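Local coordinates for exopolysaccharide biosynthesis protein (Pantoea stewartii subsp. stewartii DC283, PDB 6TGF) that modifies exopolysaccharide biofilm and is probably a glycan hydrolase, built as a trimer with a parallel beta-helix like that of bacteriophage tailspikes, at residues 546-551 with 658-663; 593-598 with 625-630. One frame throughout, in Å; residues are numbered along the deposited sequence.

Contact 1: residues 546-551 with 658-663; sequences ELANLY and ARVDAK
N549 and Y551 turn CG anti to the backbone N (chi1 175° and -174°), setting the amide beside D661 and the ring beside R659. R659 bends at chi3, and its guanidinium folds back to D661 in a side-on salt bridge. NE of R659 meets OD1 of D661 at 3.0 Å, in the guanidinium plane, and NH2 meets OD2 at 2.6 Å, both through syn lone pairs. OD2 of D661 also accepts ND2 of N549 at 3.1 Å, on its anti side but well out of the carboxylate plane. That bond is nearly straight (171°). OD1 of N549 takes a hydrogen bond from NE2 of Q628, and ND2 also bonds OD1 of D626. NH1 of R659 lies over one face of the Y551 ring, 3.6 Å from CD2 of Y551, while the middle of the guanidinium sits over CB of Y551.

The opposite face of the sheet is apolar. CB of A548 meets CG1 of V660 at 3.8 Å, and CD2 of L550 meets CG2 of V660 at 3.9 Å. In the antiparallel backbone pairing, N of D661 hydrogen-bonds to O of N549 at 2.9 Å. W506 of the second subunit adds a cation-pi contact to R659 and an edge-to-face contact to Y551. Strand 543-551 joins strand 659-664 to strand 626-633, and L550 and V660 pack on W559 of strand 558-564.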
loop_
_atom_site.group_PDB
_atom_site.type_symbol
_atom_site.label_atom_id
_atom_site.label_comp_id
_atom_site.label_asym_id
_atom_site.label_seq_id
_atom_site.Cartn_x
_atom_site.Cartn_y
_atom_site.Cartn_z
ATOM N N GLU B 546 -12.709 14.729 42.284
ATOM C CA GLU B 546 -13.714 14.875 41.198
ATOM C C GLU B 546 -13.407 13.803 40.148
ATOM O O GLU B 546 -12.321 13.870 39.540
ATOM C CB GLU B 546 -13.685 16.273 40.579
ATOM C CG GLU B 546 -14.821 16.516 39.598
ATOM C CD GLU B 546 -14.851 17.890 38.950
ATOM O OE1 GLU B 546 -14.093 18.776 39.397
ATOM O OE2 GLU B 546 -15.632 18.071 37.994
ATOM N N LEU B 547 -14.310 12.835 39.971
ATOM C CA LEU B 547 -14.151 11.734 38.984
ATOM C C LEU B 547 -14.254 12.319 37.574
ATOM O O LEU B 547 -13.238 12.299 36.853
ATOM C CB LEU B 547 -15.216 10.657 39.222
ATOM C CG LEU B 547 -15.058 9.828 40.498
ATOM C CD1 LEU B 547 -16.098 8.722 40.547
ATOM C CD2 LEU B 547 -13.660 9.237 40.612
ATOM N N ALA B 548 -15.425 12.848 37.209
ATOM C CA ALA B 548 -15.714 13.361 35.851
ATOM C C ALA B 548 -16.985 14.214 35.852
ATOM O O ALA B 548 -17.719 14.198 36.859
ATOM C CB ALA B 548 -15.851 12.198 34.898
ATOM N N ASN B 549 -17.210 14.940 34.752
ATOM C CA ASN B 549 -18.525 15.518 34.374
ATOM C C ASN B 549 -19.190 14.561 33.380
ATOM O O ASN B 549 -18.604 14.332 32.305
ATOM C CB ASN B 549 -18.399 16.922 33.778
ATOM C CG ASN B 549 -19.725 17.459 33.282
ATOM O OD1 ASN B 549 -20.635 17.703 34.072
ATOM N ND2 ASN B 549 -19.848 17.638 31.977
ATOM N N LEU B 550 -20.353 14.013 33.740
ATOM C CA LEU B 550 -21.168 13.124 32.871
ATOM C C LEU B 550 -22.131 13.983 32.044
ATOM O O LEU B 550 -22.959 14.687 32.656
ATOM C CB LEU B 550 -21.941 12.127 33.740
ATOM C CG LEU B 550 -21.099 11.211 34.628
ATOM C CD1 LEU B 550 -21.991 10.426 35.577
ATOM C CD2 LEU B 550 -20.246 10.266 33.794
ATOM N N TYR B 551 -22.021 13.929 30.712
ATOM C CA TYR B 551 -22.976 14.560 29.765
ATOM C C TYR B 551 -24.019 13.522 29.335
ATOM O O TYR B 551 -23.670 12.592 28.581
ATOM C CB TYR B 551 -22.264 15.140 28.540
ATOM C CG TYR B 551 -23.179 15.908 27.622
ATOM C CD1 TYR B 551 -23.886 15.270 26.617
ATOM C CD2 TYR B 551 -23.369 17.271 27.779
ATOM C CE1 TYR B 551 -24.743 15.966 25.780
ATOM C CE2 TYR B 551 -24.220 17.983 26.948
ATOM C CZ TYR B 551 -24.912 17.328 25.946
ATOM O OH TYR B 551 -25.749 18.027 25.125
ATOM N N ALA B 658 -23.222 10.932 24.347
ATOM C CA ALA B 658 -22.758 10.788 25.746
ATOM C C ALA B 658 -21.271 11.149 25.835
ATOM O O ALA B 658 -20.542 10.929 24.845
ATOM C CB ALA B 658 -23.008 9.379 26.221
ATOM N N ARG B 659 -20.848 11.684 26.983
ATOM C CA ARG B 659 -19.436 12.038 27.281
ATOM C C ARG B 659 -19.116 11.699 28.739
ATOM O O ARG B 659 -19.997 11.889 29.598
ATOM C CB ARG B 659 -19.183 13.531 27.048
ATOM C CG ARG B 659 -18.713 13.882 25.644
ATOM C CD ARG B 659 -18.904 15.352 25.328
ATOM N NE ARG B 659 -18.624 16.232 26.460
ATOM C CZ ARG B 659 -19.271 17.368 26.732
ATOM N NH1 ARG B 659 -20.267 17.784 25.966
ATOM N NH2 ARG B 659 -18.926 18.087 27.785
ATOM N N VAL B 660 -17.901 11.207 28.989
ATOM C CA VAL B 660 -17.252 11.199 30.331
ATOM C C VAL B 660 -16.090 12.195 30.271
ATOM O O VAL B 660 -15.008 11.816 29.782
ATOM C CB VAL B 660 -16.795 9.785 30.744
ATOM C CG1 VAL B 660 -15.960 9.800 32.016
ATOM C CG2 VAL B 660 -17.979 8.842 30.902
ATOM N N ASP B 661 -16.330 13.435 30.705
ATOM C CA ASP B 661 -15.292 14.493 30.817
ATOM C C ASP B 661 -14.451 14.183 32.055
ATOM O O ASP B 661 -14.713 14.776 33.119
ATOM C CB ASP B 661 -15.910 15.892 30.881
ATOM C CG ASP B 661 -16.818 16.220 29.710
ATOM O OD1 ASP B 661 -16.665 15.580 28.650
ATOM O OD2 ASP B 661 -17.674 17.110 29.872
ATOM N N ALA B 662 -13.501 13.256 31.913
ATOM C CA ALA B 662 -12.646 12.738 33.005
ATOM C C ALA B 662 -11.805 13.881 33.583
ATOM O O ALA B 662 -11.099 14.551 32.803
ATOM C CB ALA B 662 -11.782 11.609 32.498
ATOM N N LYS B 663 -11.914 14.104 34.897
ATOM C CA LYS B 663 -11.084 15.062 35.676
ATOM C C LYS B 663 -10.117 14.256 36.550
ATOM O O LYS B 663 -8.897 14.484 36.445
ATOM C CB LYS B 663 -11.970 15.979 36.524
ATOM C CG LYS B 663 -13.126 16.640 35.783
ATOM C CD LYS B 663 -12.693 17.656 34.749
ATOM C CE LYS B 663 -13.847 18.158 33.907
ATOM N NZ LYS B 663 -13.376 18.975 32.766
#

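Contact 2: residues 593-598 with 625-630; sequences IHVQRK and TDTQVF
Two antiparallel sheets face each other in a beta-sandwich, and this contact is part of the packing between them. No hydrogen bond joins the segments. Their strand axes come no closer than 9.0 Å, so side chains alone bridge the gap. V595 is central on one side. Its CG1 lies anti to the backbone N (chi1 179°) and meets CG2 of T627 tip to tip at 3.9 Å. T627 directs this methyl, rather than its hydroxyl, at the valine. The other branch of V595 turns to V629: the two valines pass one another, each heading for the other's strand, with their CG2 atoms 4.0 Å apart. V629 also uses its second methyl, for CG1 of V629 is 4.3 Å from CG2 of I593. One valine on each strand therefore touches two partners across the gap.

At the other end the chemistry changes. The stretched-out R597 lies beside T625, the two heading the same way. NH1 of R597 comes within 3.7 Å of CG2 of T625. This is a packing contact at a methyl, while NH1 bonds the backbone O of S552.

Q596 points away from this interior. NE2 of Q596 bonds O of Q568, and NZ of K598 bonds OG1 of T587, both of the third subunit. I593 reaches W606 and V617, and T627 touches A602. Strand 589-597 runs between strands 558-564 and 602-610 in its sheet. Strand 626-633 lies between 543-551 and 614-620 in the other.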
loop_
_atom_site.group_PDB
_atom_site.type_symbol
_atom_site.label_atom_id
_atom_site.label_comp_id
_atom_site.label_asym_id
_atom_site.label_seq_id
_atom_site.Cartn_x
_atom_site.Cartn_y
_atom_site.Cartn_z
ATOM N N ILE B 593 -21.712 3.563 42.125
ATOM C CA ILE B 593 -22.377 4.900 42.086
ATOM C C ILE B 593 -23.370 4.926 40.920
ATOM O O ILE B 593 -22.926 4.763 39.767
ATOM C CB ILE B 593 -21.330 6.027 41.964
ATOM C CG1 ILE B 593 -20.337 6.004 43.128
ATOM C CG2 ILE B 593 -22.003 7.387 41.826
ATOM C CD1 ILE B 593 -19.056 6.754 42.858
ATOM N N HIS B 594 -24.656 5.138 41.217
ATOM C CA HIS B 594 -25.749 5.290 40.220
ATOM C C HIS B 594 -26.037 6.780 40.012
ATOM O O HIS B 594 -26.124 7.509 41.018
ATOM C CB HIS B 594 -26.998 4.519 40.663
ATOM C CG HIS B 594 -26.728 3.087 40.983
ATOM N ND1 HIS B 594 -26.559 2.640 42.279
ATOM C CD2 HIS B 594 -26.589 2.007 40.187
ATOM C CE1 HIS B 594 -26.333 1.342 42.265
ATOM N NE2 HIS B 594 -26.346 0.930 40.993
ATOM N N VAL B 595 -26.154 7.204 38.750
ATOM C CA VAL B 595 -26.540 8.586 38.338
ATOM C C VAL B 595 -27.523 8.466 37.171
ATOM O O VAL B 595 -27.169 7.805 36.178
ATOM C CB VAL B 595 -25.308 9.431 37.954
ATOM C CG1 VAL B 595 -25.695 10.832 37.498
ATOM C CG2 VAL B 595 -24.294 9.505 39.084
ATOM N N GLN B 596 -28.712 9.061 37.299
ATOM C CA GLN B 596 -29.724 9.151 36.212
ATOM C C GLN B 596 -30.110 10.619 36.013
ATOM O O GLN B 596 -30.397 11.292 37.021
ATOM C CB GLN B 596 -30.967 8.320 36.535
ATOM C CG GLN B 596 -31.902 8.153 35.344
ATOM C CD GLN B 596 -33.271 7.638 35.720
ATOM O OE1 GLN B 596 -33.801 7.941 36.786
ATOM N NE2 GLN B 596 -33.866 6.861 34.831
ATOM N N ARG B 597 -30.113 11.089 34.763
ATOM C CA ARG B 597 -30.699 12.401 34.386
ATOM C C ARG B 597 -32.217 12.304 34.567
ATOM O O ARG B 597 -32.833 11.443 33.910
ATOM C CB ARG B 597 -30.341 12.790 32.948
ATOM C CG ARG B 597 -30.904 14.143 32.532
ATOM C CD ARG B 597 -30.620 14.527 31.093
ATOM N NE ARG B 597 -31.568 15.529 30.617
ATOM C CZ ARG B 597 -31.556 16.084 29.407
ATOM N NH1 ARG B 597 -30.633 15.747 28.520
ATOM N NH2 ARG B 597 -32.473 16.981 29.088
ATOM N N LYS B 598 -32.785 13.148 35.434
ATOM C CA LYS B 598 -34.241 13.201 35.728
ATOM C C LYS B 598 -34.905 14.172 34.745
ATOM O O LYS B 598 -34.213 14.629 33.814
ATOM C CB LYS B 598 -34.465 13.615 37.187
ATOM C CG LYS B 598 -33.715 12.783 38.219
ATOM C CD LYS B 598 -34.019 11.301 38.148
ATOM C CE LYS B 598 -33.382 10.512 39.272
ATOM N NZ LYS B 598 -33.783 9.087 39.236
ATOM N N THR B 625 -28.211 18.535 31.393
ATOM C CA THR B 625 -27.341 17.576 30.659
ATOM C C THR B 625 -26.118 17.174 31.495
ATOM O O THR B 625 -25.720 15.995 31.406
ATOM C CB THR B 625 -26.893 18.172 29.318
ATOM O OG1 THR B 625 -26.197 19.389 29.586
ATOM C CG2 THR B 625 -28.048 18.436 28.377
ATOM N N ASP B 626 -25.543 18.106 32.262
ATOM C CA ASP B 626 -24.201 17.964 32.892
ATOM C C ASP B 626 -24.339 17.606 34.377
ATOM O O ASP B 626 -25.137 18.263 35.073
ATOM C CB ASP B 626 -23.382 19.240 32.693
ATOM C CG ASP B 626 -23.176 19.593 31.232
ATOM O OD1 ASP B 626 -22.295 18.978 30.600
ATOM O OD2 ASP B 626 -23.912 20.465 30.730
ATOM N N THR B 627 -23.575 16.604 34.830
ATOM C CA THR B 627 -23.502 16.130 36.241
ATOM C C THR B 627 -22.039 15.851 36.613
ATOM O O THR B 627 -21.471 14.891 36.057
ATOM C CB THR B 627 -24.345 14.865 36.452
ATOM O OG1 THR B 627 -25.637 15.071 35.881
ATOM C CG2 THR B 627 -24.485 14.491 37.912
ATOM N N GLN B 628 -21.458 16.654 37.513
ATOM C CA GLN B 628 -20.123 16.393 38.121
ATOM C C GLN B 628 -20.299 15.445 39.311
ATOM O O GLN B 628 -21.191 15.709 40.139
ATOM C CB GLN B 628 -19.445 17.686 38.576
ATOM C CG GLN B 628 -19.027 18.597 37.431
ATOM C CD GLN B 628 -20.052 19.669 37.152
ATOM O OE1 GLN B 628 -20.319 20.529 37.988
ATOM N NE2 GLN B 628 -20.628 19.629 35.962
ATOM N N VAL B 629 -19.480 14.391 39.384
ATOM C CA VAL B 629 -19.505 13.366 40.471
ATOM C C VAL B 629 -18.194 13.460 41.259
ATOM O O VAL B 629 -17.122 13.370 40.631
ATOM C CB VAL B 629 -19.728 11.949 39.907
ATOM C CG1 VAL B 629 -19.711 10.888 40.999
ATOM C CG2 VAL B 629 -21.018 11.862 39.106
ATOM N N PHE B 630 -18.293 13.645 42.579
ATOM C CA PHE B 630 -17.162 13.645 43.543
ATOM C C PHE B 630 -17.271 12.404 44.436
ATOM O O PHE B 630 -18.404 12.001 44.765
ATOM C CB PHE B 630 -17.167 14.921 44.390
ATOM C CG PHE B 630 -16.929 16.198 43.625
ATOM C CD1 PHE B 630 -17.933 16.761 42.852
ATOM C CD2 PHE B 630 -15.707 16.850 43.693
ATOM C CE1 PHE B 630 -17.716 17.939 42.153
ATOM C CE2 PHE B 630 -15.493 18.031 42.996
ATOM C CZ PHE B 630 -16.497 18.571 42.227
#

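Contact 1 works within one sheet and contact 2 between two. They meet at neighbouring strands 543-551 and 626-633, their centres about 9 Å apart. Contact 2 is nested in the chain loop that contact 1 closes. It is buried and mostly apolar. Contact 1 is partly buried: its alanine, leucine and valine side faces the sandwich interior, while its charged and amide groups lie on the other face. That polar face continues into strand 626-633 through the amide of N549, whose partners Q628 and D626 belong to contact 2. Both contacts also touch the third subunit.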